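Aldo-keto reductase 2E (PDB 3WCZ) reduces carbonyl substrates with NADPH, being highly active on 3-dehydroecdysone, and may take part in the control of molting in the silkworm. Local coordinates at residues A[6-11]-A[253-258]; A[17-22]-A[248-253]; A[88-93]-A[298-303]. All blocks are in the same frame, centred on the assembly; numbering follows the deposited sequence.

Interaction 1: residues A[6-11]-A[253-258]; sequences PCIQLN and GLIPIP. With NAP (NADP nicotinamide-adenine-dinucleotide phosphate), chain B.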
loop_
_atom_site.group_PDB
_atom_site.type_symbol
_atom_site.label_atom_id
_atom_site.label_comp_id
_atom_site.label_asym_id
_atom_site.label_seq_id
_atom_site.Cartn_x
_atom_site.Cartn_y
_atom_site.Cartn_z
ATOM N N PRO A 6 -0.347 -15.197 5.280
ATOM C CA PRO A 6 0.789 -15.234 6.200
ATOM C C PRO A 6 1.323 -13.848 6.464
ATOM O O PRO A 6 0.928 -12.882 5.795
ATOM C CB PRO A 6 1.846 -16.025 5.431
ATOM C CG PRO A 6 1.305 -16.347 4.150
ATOM C CD PRO A 6 -0.006 -15.723 3.946
ATOM N N CYS A 7 2.272 -13.744 7.384
ATOM C CA CYS A 7 2.922 -12.465 7.652
ATOM C C CYS A 7 4.417 -12.333 7.261
ATOM O O CYS A 7 5.136 -13.328 7.112
ATOM C CB CYS A 7 2.772 -12.174 9.123
ATOM S SG CYS A 7 1.090 -11.914 9.625
ATOM N N ILE A 8 4.873 -11.095 7.068
ATOM C CA ILE A 8 6.302 -10.767 7.107
ATOM C C ILE A 8 6.599 -10.210 8.535
ATOM O O ILE A 8 5.798 -9.455 9.117
ATOM C CB ILE A 8 6.674 -9.738 6.009
ATOM C CG1 ILE A 8 6.574 -10.355 4.601
ATOM C CG2 ILE A 8 8.079 -9.214 6.228
ATOM C CD1 ILE A 8 6.942 -9.421 3.417
ATOM N N GLN A 9 7.692 -10.644 9.155
ATOM C CA GLN A 9 8.100 -10.039 10.416
ATOM C C GLN A 9 8.920 -8.797 10.094
ATOM O O GLN A 9 9.883 -8.897 9.366
ATOM C CB GLN A 9 8.921 -11.002 11.277
ATOM C CG GLN A 9 9.262 -10.332 12.542
ATOM C CD GLN A 9 9.965 -11.194 13.583
ATOM O OE1 GLN A 9 10.410 -10.676 14.617
ATOM N NE2 GLN A 9 10.051 -12.495 13.339
ATOM N N LEU A 10 8.500 -7.631 10.597
ATOM C CA LEU A 10 9.210 -6.364 10.301
ATOM C C LEU A 10 10.476 -6.187 11.139
ATOM O O LEU A 10 10.676 -6.893 12.138
ATOM C CB LEU A 10 8.286 -5.177 10.507
ATOM C CG LEU A 10 7.049 -5.229 9.608
ATOM C CD1 LEU A 10 5.994 -4.207 10.013
ATOM C CD2 LEU A 10 7.440 -5.133 8.098
ATOM N N ASN A 11 11.311 -5.223 10.750
ATOM C CA ASN A 11 12.547 -4.978 11.480
ATOM C C ASN A 11 12.358 -4.522 12.932
ATOM O O ASN A 11 13.329 -4.511 13.694
ATOM C CB ASN A 11 13.484 -4.046 10.684
ATOM C CG ASN A 11 12.891 -2.656 10.407
ATOM O OD1 ASN A 11 12.072 -2.143 11.166
ATOM N ND2 ASN A 11 13.340 -2.042 9.320
ATOM N N GLY A 253 8.664 -11.099 -2.803
ATOM C CA GLY A 253 8.783 -10.761 -1.393
ATOM C C GLY A 253 8.036 -9.513 -0.988
ATOM O O GLY A 253 8.373 -8.907 0.033
ATOM N N LEU A 254 7.045 -9.110 -1.765
ATOM C CA LEU A 254 6.314 -7.856 -1.582
ATOM C C LEU A 254 4.955 -8.116 -0.949
ATOM O O LEU A 254 4.451 -9.251 -0.943
ATOM C CB LEU A 254 6.131 -7.169 -2.936
ATOM C CG LEU A 254 7.381 -7.128 -3.814
ATOM C CD1 LEU A 254 7.089 -6.451 -5.141
ATOM C CD2 LEU A 254 8.524 -6.449 -3.102
ATOM N N ILE A 255 4.378 -7.044 -0.406
ATOM C CA ILE A 255 3.064 -7.034 0.209
ATOM C C ILE A 255 2.129 -6.292 -0.743
ATOM O O ILE A 255 2.108 -5.064 -0.747
ATOM C CB ILE A 255 3.122 -6.323 1.572
ATOM C CG1 ILE A 255 4.063 -7.083 2.518
ATOM C CG2 ILE A 255 1.732 -6.152 2.152
ATOM C CD1 ILE A 255 4.545 -6.219 3.717
ATOM N N PRO A 256 1.390 -7.019 -1.602
ATOM C CA PRO A 256 0.503 -6.321 -2.531
ATOM C C PRO A 256 -0.726 -5.743 -1.838
ATOM O O PRO A 256 -1.166 -6.247 -0.793
ATOM C CB PRO A 256 0.097 -7.430 -3.509
ATOM C CG PRO A 256 0.180 -8.671 -2.689
ATOM C CD PRO A 256 1.361 -8.486 -1.800
ATOM N N ILE A 257 -1.221 -4.653 -2.418
ATOM C CA ILE A 257 -2.373 -3.939 -1.894
ATOM C C ILE A 257 -3.521 -3.924 -2.912
ATOM O O ILE A 257 -3.889 -2.867 -3.441
ATOM C CB ILE A 257 -2.023 -2.475 -1.533
ATOM C CG1 ILE A 257 -0.677 -2.365 -0.814
ATOM C CG2 ILE A 257 -3.127 -1.865 -0.671
ATOM C CD1 ILE A 257 -0.233 -0.919 -0.665
ATOM N N PRO A 258 -4.106 -5.086 -3.208
ATOM C CA PRO A 258 -5.193 -5.088 -4.194
ATOM C C PRO A 258 -6.420 -4.332 -3.686
ATOM O O PRO A 258 -6.950 -4.633 -2.608
ATOM C CB PRO A 258 -5.501 -6.583 -4.366
ATOM C CG PRO A 258 -5.095 -7.195 -3.093
ATOM C CD PRO A 258 -3.855 -6.436 -2.685
HETATM P PA NAP B . -5.421 -1.747 -8.040
HETATM O O1A NAP B . -5.610 -2.587 -6.847
HETATM O O2A NAP B . -4.163 -1.648 -8.755
HETATM O O5B NAP B . -6.549 -1.931 -9.104
HETATM C C5B NAP B . -7.897 -1.907 -8.744
HETATM C C4B NAP B . -8.851 -2.206 -9.891
HETATM O O4B NAP B . -8.752 -3.599 -10.246
HETATM C C3B NAP B . -10.283 -1.916 -9.651
HETATM O O3B NAP B . -10.811 -1.416 -10.856
HETATM C C2B NAP B . -10.828 -3.218 -9.307
HETATM O O2B NAP B . -12.215 -3.352 -9.548
HETATM C C1B NAP B . -10.036 -4.168 -10.166
HETATM N N9A NAP B . -9.848 -5.510 -9.658
HETATM C C8A NAP B . -9.577 -5.836 -8.377
HETATM N N7A NAP B . -9.343 -7.126 -8.249
HETATM C C5A NAP B . -9.470 -7.690 -9.491
HETATM C C6A NAP B . -9.342 -8.996 -9.974
HETATM N N6A NAP B . -9.057 -10.106 -9.173
HETATM N N1A NAP B . -9.544 -9.172 -11.292
HETATM C C2A NAP B . -9.828 -8.145 -12.092
HETATM N N3A NAP B . -9.947 -6.875 -11.666
HETATM C C4A NAP B . -9.753 -6.650 -10.358
HETATM O O3 NAP B . -5.848 -0.252 -7.582
HETATM P PN NAP B . -5.197 1.039 -6.913
HETATM O O1N NAP B . -6.296 1.647 -6.122
HETATM O O2N NAP B . -4.546 1.834 -7.989
HETATM O O5D NAP B . -4.035 0.533 -5.954
HETATM C C5D NAP B . -4.308 -0.291 -4.871
HETATM C C4D NAP B . -4.179 0.364 -3.489
HETATM O O4D NAP B . -2.847 0.773 -3.235
HETATM C C3D NAP B . -4.968 1.621 -3.313
HETATM O O3D NAP B . -6.358 1.387 -3.216
HETATM C C2D NAP B . -4.345 2.194 -2.139
HETATM O O2D NAP B . -4.726 1.504 -0.983
HETATM C C1D NAP B . -2.881 1.971 -2.451
HETATM N N1N NAP B . -2.148 3.019 -3.171
HETATM C C2N NAP B . -1.242 3.774 -2.524
HETATM C C3N NAP B . -0.545 4.742 -3.202
HETATM C C7N NAP B . 0.470 5.496 -2.429
HETATM O O7N NAP B . 0.991 5.046 -1.380
HETATM N N7N NAP B . 0.919 6.638 -2.991
HETATM C C4N NAP B . -0.809 5.020 -4.556
HETATM C C5N NAP B . -1.742 4.219 -5.229
HETATM C C6N NAP B . -2.384 3.231 -4.493
HETATM P P2B NAP B . -13.247 -3.812 -8.413
HETATM O O1X NAP B . -14.612 -3.723 -9.122
HETATM O O2X NAP B . -12.940 -5.201 -8.058
HETATM O O3X NAP B . -13.116 -2.838 -7.268
#
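Ile8 and Ile255 turn their beta carbons toward one another, and their branched side chains cross obliquely, so that the far end of one rests against the flank of the other. The reaching is done by Ile8: its CG1 lies anti to the carbonyl carbon (chi1 -69°), and the extended second torsion carries CD1 to 3.8 Å from Ile255 CG1. The same methyl lies 4.0 Å from Ile255 CD1, so one methyl spans the outer two carbons of the longer branch. On another side it meets backbone, with Ile8 CD1 3.7 Å from Gly253 O. Isoleucine suits both places, since beta branching favours strand torsions and gives each residue one long arm and one short one. Glycine suits the place of Gly253 because it adopts a positive phi (81°) easily, completing the Schellman motif that ends the preceding helix. Farther along, the short branch of Ile257 lies by the cofactor, its CG2 3.7 Å from O4D of the nicotinamide ribose. This is the (beta/alpha)8 barrel of the aldo-keto reductases, in which an N-terminal hairpin closes the bottom. Strand 7-9 pairs antiparallel with strand 15-17, whose Ile16 touches both Ile8 and Ile255, while strand 255-256, the last of the barrel, lies beside strand 202-206, and Leu254 and Pro256 pack on helix 241-251.

Interaction 2: residues A[17-22]-A[248-253]; sequences PIVALG and YLIDRG. With NAP (NADP nicotinamide-adenine-dinucleotide phosphate), chain B.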
loop_
_atom_site.group_PDB
_atom_site.type_symbol
_atom_site.label_atom_id
_atom_site.label_comp_id
_atom_site.label_asym_id
_atom_site.label_seq_id
_atom_site.Cartn_x
_atom_site.Cartn_y
_atom_site.Cartn_z
ATOM N N PRO A 17 0.396 -8.750 7.957
ATOM C CA PRO A 17 -0.146 -9.664 6.947
ATOM C C PRO A 17 0.268 -9.225 5.573
ATOM O O PRO A 17 0.235 -8.023 5.283
ATOM C CB PRO A 17 -1.667 -9.536 7.122
ATOM C CG PRO A 17 -1.838 -8.954 8.520
ATOM C CD PRO A 17 -0.652 -8.070 8.733
ATOM N N ILE A 18 0.617 -10.167 4.704
ATOM C CA ILE A 18 1.255 -9.841 3.446
ATOM C C ILE A 18 0.311 -9.560 2.263
ATOM O O ILE A 18 0.765 -9.362 1.160
ATOM C CB ILE A 18 2.317 -10.895 3.063
ATOM C CG1 ILE A 18 1.654 -12.210 2.713
ATOM C CG2 ILE A 18 3.309 -11.023 4.219
ATOM C CD1 ILE A 18 2.686 -13.291 2.495
ATOM N N VAL A 19 -0.999 -9.531 2.511
ATOM C CA VAL A 19 -1.955 -8.956 1.565
ATOM C C VAL A 19 -2.745 -7.888 2.305
ATOM O O VAL A 19 -3.226 -8.143 3.392
ATOM C CB VAL A 19 -2.924 -10.007 0.986
ATOM C CG1 VAL A 19 -3.871 -9.367 0.030
ATOM C CG2 VAL A 19 -2.141 -11.164 0.306
ATOM N N ALA A 20 -2.864 -6.702 1.711
ATOM C CA ALA A 20 -3.675 -5.618 2.254
ATOM C C ALA A 20 -4.786 -5.251 1.307
ATOM O O ALA A 20 -4.585 -5.199 0.092
ATOM C CB ALA A 20 -2.805 -4.390 2.526
ATOM N N LEU A 21 -5.958 -4.979 1.867
ATOM C CA LEU A 21 -7.033 -4.390 1.071
ATOM C C LEU A 21 -6.750 -2.927 0.773
ATOM O O LEU A 21 -6.549 -2.140 1.697
ATOM C CB LEU A 21 -8.370 -4.500 1.787
ATOM C CG LEU A 21 -9.548 -3.884 1.009
ATOM C CD1 LEU A 21 -9.932 -4.745 -0.206
ATOM C CD2 LEU A 21 -10.752 -3.661 1.878
ATOM N N GLY A 22 -6.732 -2.557 -0.496
ATOM C CA GLY A 22 -6.633 -1.159 -0.849
ATOM C C GLY A 22 -7.948 -0.421 -0.746
ATOM O O GLY A 22 -8.998 -0.948 -1.128
ATOM N N TYR A 248 2.775 -12.945 -8.317
ATOM C CA TYR A 248 4.058 -12.438 -8.827
ATOM C C TYR A 248 4.692 -11.509 -7.788
ATOM O O TYR A 248 5.888 -11.605 -7.470
ATOM C CB TYR A 248 3.813 -11.729 -10.171
ATOM C CG TYR A 248 4.843 -10.695 -10.575
ATOM C CD1 TYR A 248 6.093 -11.056 -11.040
ATOM C CD2 TYR A 248 4.546 -9.341 -10.484
ATOM C CE1 TYR A 248 7.039 -10.103 -11.373
ATOM C CE2 TYR A 248 5.474 -8.394 -10.827
ATOM C CZ TYR A 248 6.713 -8.771 -11.254
ATOM O OH TYR A 248 7.644 -7.819 -11.606
ATOM N N LEU A 249 3.887 -10.598 -7.237
ATOM C CA LEU A 249 4.414 -9.678 -6.253
ATOM C C LEU A 249 4.831 -10.397 -4.963
ATOM O O LEU A 249 5.914 -10.117 -4.400
ATOM C CB LEU A 249 3.385 -8.571 -5.978
ATOM C CG LEU A 249 3.053 -7.724 -7.217
ATOM C CD1 LEU A 249 1.830 -6.878 -6.985
ATOM C CD2 LEU A 249 4.235 -6.888 -7.646
ATOM N N ILE A 250 3.997 -11.324 -4.502
ATOM C CA ILE A 250 4.327 -12.154 -3.344
ATOM C C ILE A 250 5.677 -12.866 -3.564
ATOM O O ILE A 250 6.512 -12.954 -2.652
ATOM C CB ILE A 250 3.203 -13.186 -3.051
ATOM C CG1 ILE A 250 1.875 -12.525 -2.646
ATOM C CG2 ILE A 250 3.658 -14.197 -2.001
ATOM C CD1 ILE A 250 1.909 -11.924 -1.280
ATOM N N ASP A 251 5.883 -13.465 -4.737
ATOM C CA ASP A 251 7.124 -14.179 -5.011
ATOM C C ASP A 251 8.352 -13.295 -5.125
ATOM O O ASP A 251 9.490 -13.776 -5.008
ATOM C CB ASP A 251 6.963 -15.044 -6.274
ATOM C CG ASP A 251 6.279 -16.367 -5.991
ATOM O OD1 ASP A 251 6.672 -17.026 -5.018
ATOM O OD2 ASP A 251 5.299 -16.698 -6.701
ATOM N N ARG A 252 8.133 -11.994 -5.295
ATOM C CA ARG A 252 9.201 -11.010 -5.194
ATOM C C ARG A 252 9.390 -10.517 -3.755
ATOM O O ARG A 252 10.189 -9.608 -3.525
ATOM C CB ARG A 252 8.975 -9.856 -6.160
ATOM C CG ARG A 252 9.221 -10.269 -7.611
ATOM C CD ARG A 252 9.092 -9.094 -8.544
ATOM N NE ARG A 252 10.029 -8.043 -8.186
ATOM C CZ ARG A 252 9.904 -6.781 -8.536
ATOM N NH1 ARG A 252 8.907 -6.393 -9.290
ATOM N NH2 ARG A 252 10.767 -5.885 -8.096
ATOM N N GLY A 253 8.664 -11.099 -2.803
ATOM C CA GLY A 253 8.783 -10.761 -1.393
ATOM C C GLY A 253 8.036 -9.513 -0.988
ATOM O O GLY A 253 8.373 -8.907 0.033
HETATM P PA NAP B . -5.421 -1.747 -8.040
HETATM O O1A NAP B . -5.610 -2.587 -6.847
HETATM O O2A NAP B . -4.163 -1.648 -8.755
HETATM O O5B NAP B . -6.549 -1.931 -9.104
HETATM C C5B NAP B . -7.897 -1.907 -8.744
HETATM C C4B NAP B . -8.851 -2.206 -9.891
HETATM O O4B NAP B . -8.752 -3.599 -10.246
HETATM C C3B NAP B . -10.283 -1.916 -9.651
HETATM O O3B NAP B . -10.811 -1.416 -10.856
HETATM C C2B NAP B . -10.828 -3.218 -9.307
HETATM O O2B NAP B . -12.215 -3.352 -9.548
HETATM C C1B NAP B . -10.036 -4.168 -10.166
HETATM N N9A NAP B . -9.848 -5.510 -9.658
HETATM C C8A NAP B . -9.577 -5.836 -8.377
HETATM N N7A NAP B . -9.343 -7.126 -8.249
HETATM C C5A NAP B . -9.470 -7.690 -9.491
HETATM C C6A NAP B . -9.342 -8.996 -9.974
HETATM N N6A NAP B . -9.057 -10.106 -9.173
HETATM N N1A NAP B . -9.544 -9.172 -11.292
HETATM C C2A NAP B . -9.828 -8.145 -12.092
HETATM N N3A NAP B . -9.947 -6.875 -11.666
HETATM C C4A NAP B . -9.753 -6.650 -10.358
HETATM O O3 NAP B . -5.848 -0.252 -7.582
HETATM P PN NAP B . -5.197 1.039 -6.913
HETATM O O1N NAP B . -6.296 1.647 -6.122
HETATM O O2N NAP B . -4.546 1.834 -7.989
HETATM O O5D NAP B . -4.035 0.533 -5.954
HETATM C C5D NAP B . -4.308 -0.291 -4.871
HETATM C C4D NAP B . -4.179 0.364 -3.489
HETATM O O4D NAP B . -2.847 0.773 -3.235
HETATM C C3D NAP B . -4.968 1.621 -3.313
HETATM O O3D NAP B . -6.358 1.387 -3.216
HETATM C C2D NAP B . -4.345 2.194 -2.139
HETATM O O2D NAP B . -4.726 1.504 -0.983
HETATM C C1D NAP B . -2.881 1.971 -2.451
HETATM N N1N NAP B . -2.148 3.019 -3.171
HETATM C C2N NAP B . -1.242 3.774 -2.524
HETATM C C3N NAP B . -0.545 4.742 -3.202
HETATM C C7N NAP B . 0.470 5.496 -2.429
HETATM O O7N NAP B . 0.991 5.046 -1.380
HETATM N N7N NAP B . 0.919 6.638 -2.991
HETATM C C4N NAP B . -0.809 5.020 -4.556
HETATM C C5N NAP B . -1.742 4.219 -5.229
HETATM C C6N NAP B . -2.384 3.231 -4.493
HETATM P P2B NAP B . -13.247 -3.812 -8.413
HETATM O O1X NAP B . -14.612 -3.723 -9.122
HETATM O O2X NAP B . -12.940 -5.201 -8.058
HETATM O O3X NAP B . -13.116 -2.838 -7.268
#
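Two groups grip Tyr248 OH, on the final turns of the helix that offers Ile250 to Ile18: Arg252 NH1 donates to Tyr248 OH across 3.0 Å, and the hydroxyl in turn bonds to Asn286 OD1. The bond from arginine is bent, 134° at the hydrogen, and the oxygen stands somewhat off the guanidinium plane. Arg252 NH1 has a second acceptor in Thr188 O, which helps fix the flat group. A tyrosine is apt here because its ring can pack among apolar side chains while its hydroxyl both accepts and donates. The helix end is closed by the backbone, Gly253 N reaching Ile250 O at 2.8 Å in a Schellman motif.

The contact across the segments is van der Waals and rests on one methyl. Ile250 bends at its second torsion (chi2 -72°), which swings CD1 to 3.7 Å from Ile18 O. The two isoleucine side chains cross at about a right angle, with Ile250 CD1 4.0 Å from Ile18 CG1. Ile18 has CG1 between its backbone N and carbonyl carbon (chi1 69°), the crowded position for a beta-branched residue, which places it beside that methyl. Val19 adds a looser touch, CG2 to Ile250 CD1 at 4.4 Å. Farther on, Gly22 lies against the cofactor, its CA 3.3 Å from O2D of NADP; a beta carbon would run into O3D of the nicotinamide ribose, which is consistent with glycine here.

The contact thus joins the lead-in to the barrel's first strand, 21-22, to the end of helix 241-251. Ile250 also packs on Pro256 of strand 255-256, Ala20 pairs with Pro256 by backbone, and Tyr248 and Arg252 lie against helix 279-286.

Interaction 3: residues A[88-93]-A[298-303]; sequences LWNDKH and SDWKDY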
loop_
_atom_site.group_PDB
_atom_site.type_symbol
_atom_site.label_atom_id
_atom_site.label_comp_id
_atom_site.label_asym_id
_atom_site.label_seq_id
_atom_site.Cartn_x
_atom_site.Cartn_y
_atom_site.Cartn_z
ATOM N N LEU A 88 0.189 9.863 6.453
ATOM C CA LEU A 88 0.311 11.296 6.734
ATOM C C LEU A 88 0.366 12.040 5.417
ATOM O O LEU A 88 1.235 11.771 4.585
ATOM C CB LEU A 88 1.648 11.498 7.452
ATOM C CG LEU A 88 2.009 12.945 7.792
ATOM C CD1 LEU A 88 1.231 13.452 9.020
ATOM C CD2 LEU A 88 3.526 13.057 7.973
ATOM N N TRP A 89 -0.542 12.999 5.220
ATOM C CA TRP A 89 -0.578 13.731 3.971
ATOM C C TRP A 89 0.491 14.837 3.890
ATOM O O TRP A 89 1.103 15.215 4.902
ATOM C CB TRP A 89 -2.005 14.243 3.650
ATOM C CG TRP A 89 -2.098 14.817 2.260
ATOM C CD1 TRP A 89 -2.454 16.108 1.917
ATOM C CD2 TRP A 89 -1.767 14.158 1.040
ATOM N NE1 TRP A 89 -2.349 16.264 0.564
ATOM C CE2 TRP A 89 -1.934 15.089 -0.002
ATOM C CE3 TRP A 89 -1.336 12.866 0.722
ATOM C CZ2 TRP A 89 -1.693 14.764 -1.336
ATOM C CZ3 TRP A 89 -1.083 12.549 -0.587
ATOM C CH2 TRP A 89 -1.268 13.489 -1.604
ATOM N N ASN A 90 0.714 15.323 2.672
ATOM C CA ASN A 90 1.829 16.189 2.329
ATOM C C ASN A 90 1.801 17.561 3.007
ATOM O O ASN A 90 2.837 18.223 3.065
ATOM C CB ASN A 90 1.865 16.423 0.827
ATOM C CG ASN A 90 2.043 15.153 0.027
ATOM O OD1 ASN A 90 2.358 14.074 0.541
ATOM N ND2 ASN A 90 1.798 15.278 -1.285
ATOM N N ASP A 91 0.638 17.991 3.481
ATOM C CA ASP A 91 0.518 19.301 4.147
ATOM C C ASP A 91 0.709 19.226 5.655
ATOM O O ASP A 91 0.477 20.196 6.371
ATOM C CB ASP A 91 -0.811 19.995 3.807
ATOM C CG ASP A 91 -2.033 19.248 4.301
ATOM O OD1 ASP A 91 -1.965 18.047 4.617
ATOM O OD2 ASP A 91 -3.120 19.885 4.342
ATOM N N LYS A 92 1.154 18.076 6.147
ATOM C CA LYS A 92 1.350 17.858 7.568
ATOM C C LYS A 92 2.773 17.408 7.881
ATOM O O LYS A 92 2.998 16.578 8.782
ATOM C CB LYS A 92 0.364 16.825 8.136
ATOM C CG LYS A 92 -1.123 17.172 7.937
ATOM C CD LYS A 92 -1.555 18.450 8.622
ATOM C CE LYS A 92 -3.041 18.694 8.369
ATOM N NZ LYS A 92 -3.531 19.872 9.066
ATOM N N HIS A 93 3.750 17.968 7.171
ATOM C CA HIS A 93 5.121 17.502 7.297
ATOM C C HIS A 93 5.959 18.156 8.393
ATOM O O HIS A 93 7.040 17.665 8.717
ATOM C CB HIS A 93 5.836 17.576 5.949
ATOM C CG HIS A 93 5.569 16.396 5.067
ATOM N ND1 HIS A 93 6.518 15.910 4.204
ATOM C CD2 HIS A 93 4.493 15.583 4.944
ATOM C CE1 HIS A 93 6.031 14.857 3.560
ATOM N NE2 HIS A 93 4.795 14.650 3.980
ATOM N N SER A 298 3.517 14.043 -11.907
ATOM C CA SER A 298 4.504 14.877 -12.589
ATOM C C SER A 298 4.238 16.374 -12.483
ATOM O O SER A 298 5.151 17.163 -12.704
ATOM C CB SER A 298 4.650 14.459 -14.059
ATOM O OG SER A 298 3.418 14.458 -14.729
ATOM N N ASP A 299 3.035 16.781 -12.092
ATOM C CA ASP A 299 2.811 18.205 -11.821
ATOM C C ASP A 299 3.711 18.706 -10.678
ATOM O O ASP A 299 3.907 19.916 -10.533
ATOM C CB ASP A 299 1.357 18.505 -11.446
ATOM C CG ASP A 299 0.407 18.475 -12.634
ATOM O OD1 ASP A 299 0.857 18.333 -13.779
ATOM O OD2 ASP A 299 -0.811 18.605 -12.395
ATOM N N TRP A 300 4.237 17.788 -9.859
ATOM C CA TRP A 300 5.072 18.120 -8.708
ATOM C C TRP A 300 6.572 17.981 -9.013
ATOM O O TRP A 300 7.384 18.037 -8.095
ATOM C CB TRP A 300 4.745 17.209 -7.514
ATOM C CG TRP A 300 3.376 17.361 -6.903
ATOM C CD1 TRP A 300 2.551 18.447 -6.974
ATOM C CD2 TRP A 300 2.678 16.378 -6.110
ATOM N NE1 TRP A 300 1.384 18.202 -6.280
ATOM C CE2 TRP A 300 1.437 16.939 -5.749
ATOM C CE3 TRP A 300 2.979 15.082 -5.686
ATOM C CZ2 TRP A 300 0.513 16.252 -4.961
ATOM C CZ3 TRP A 300 2.052 14.401 -4.918
ATOM C CH2 TRP A 300 0.840 14.980 -4.574
ATOM N N LYS A 301 6.932 17.816 -10.285
ATOM C CA LYS A 301 8.287 17.487 -10.669
ATOM C C LYS A 301 9.332 18.473 -10.166
ATOM O O LYS A 301 10.476 18.076 -9.888
ATOM C CB LYS A 301 8.346 17.351 -12.193
ATOM C CG LYS A 301 9.597 16.695 -12.726
ATOM C CD LYS A 301 9.424 16.405 -14.223
ATOM C CE LYS A 301 9.285 14.918 -14.502
ATOM N NZ LYS A 301 9.241 14.642 -15.967
ATOM N N ASP A 302 8.958 19.751 -10.046
ATOM C CA ASP A 302 9.921 20.767 -9.626
ATOM C C ASP A 302 9.899 20.991 -8.120
ATOM O O ASP A 302 10.627 21.848 -7.613
ATOM C CB ASP A 302 9.707 22.112 -10.337
ATOM C CG ASP A 302 10.918 23.021 -10.244
ATOM O OD1 ASP A 302 12.023 22.534 -10.550
ATOM O OD2 ASP A 302 10.779 24.224 -9.854
ATOM N N TYR A 303 9.067 20.252 -7.392
ATOM C CA TYR A 303 8.992 20.418 -5.940
ATOM C C TYR A 303 10.197 19.807 -5.247
ATOM O O TYR A 303 10.700 18.745 -5.668
ATOM C CB TYR A 303 7.741 19.740 -5.371
ATOM C CG TYR A 303 6.418 20.451 -5.630
ATOM C CD1 TYR A 303 6.189 21.181 -6.792
ATOM C CD2 TYR A 303 5.390 20.364 -4.705
ATOM C CE1 TYR A 303 4.974 21.831 -7.013
ATOM C CE2 TYR A 303 4.172 20.993 -4.916
ATOM C CZ TYR A 303 3.969 21.720 -6.076
ATOM O OH TYR A 303 2.736 22.344 -6.269
#
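Trp89, just after Leu88 at the end of strand 83-88, touches Trp300 with its six-membered ring, its CG being anti to the backbone N (chi1 -171°). Trp89 CH2 lies 3.9 Å from Trp300 CH2, at the edge of the Trp300 ring and near its plane. Next, Asn90 folds back so that its CG covers the centre of one Trp89 face, 3.8 Å above the plane. Asparagine is small and flat enough to lie there while Asn90 ND2 comes 3.4 Å from Trp300 CH2, amide and ring planes 69° apart. Residues 88-93 form a loop of the (beta/alpha)8 barrel, and 298-303 belong to the C-terminal tail, which in aldo-keto reductases commonly helps border the substrate pocket; the side chain of Trp89 is about 7 Å from that of Tyr58, the probable proton donor. Tryptophan has the reach to span from tail to loop, where Trp300 also meets Phe121 edge-to-face. Were Trp300 replaced by an alanine, Trp89 CH2 and the Asn90 amide would probably lose their partner, and a gap would open between loop and tail. Trp89 to Lys92 make a type I turn, closed by Lys92 N to Trp89 O at 3.1 Å.

Interactions 1 and 2 are neighbours, their centres 5 Å apart, and share Gly253, where helix 241-251 gives way to strand 255-256. Two probable backbone hydrogen bonds join them, Pro6 O to Ile18 N at 2.9 Å and Pro258 O to Gly22 N at 3.0 Å, the latter bringing together the first and last strands of the barrel. Both reach NADP, through Ile257 and Pro258 in one and Gly22 in the other. Interaction 3 stands across the chain's centre, about 26 Å from either by centres, with nearest atoms about 13 Å from interaction 1 and 15 Å from interaction 2. It does not touch NADP, but the side chain of Trp89 comes within about 7 Å of it.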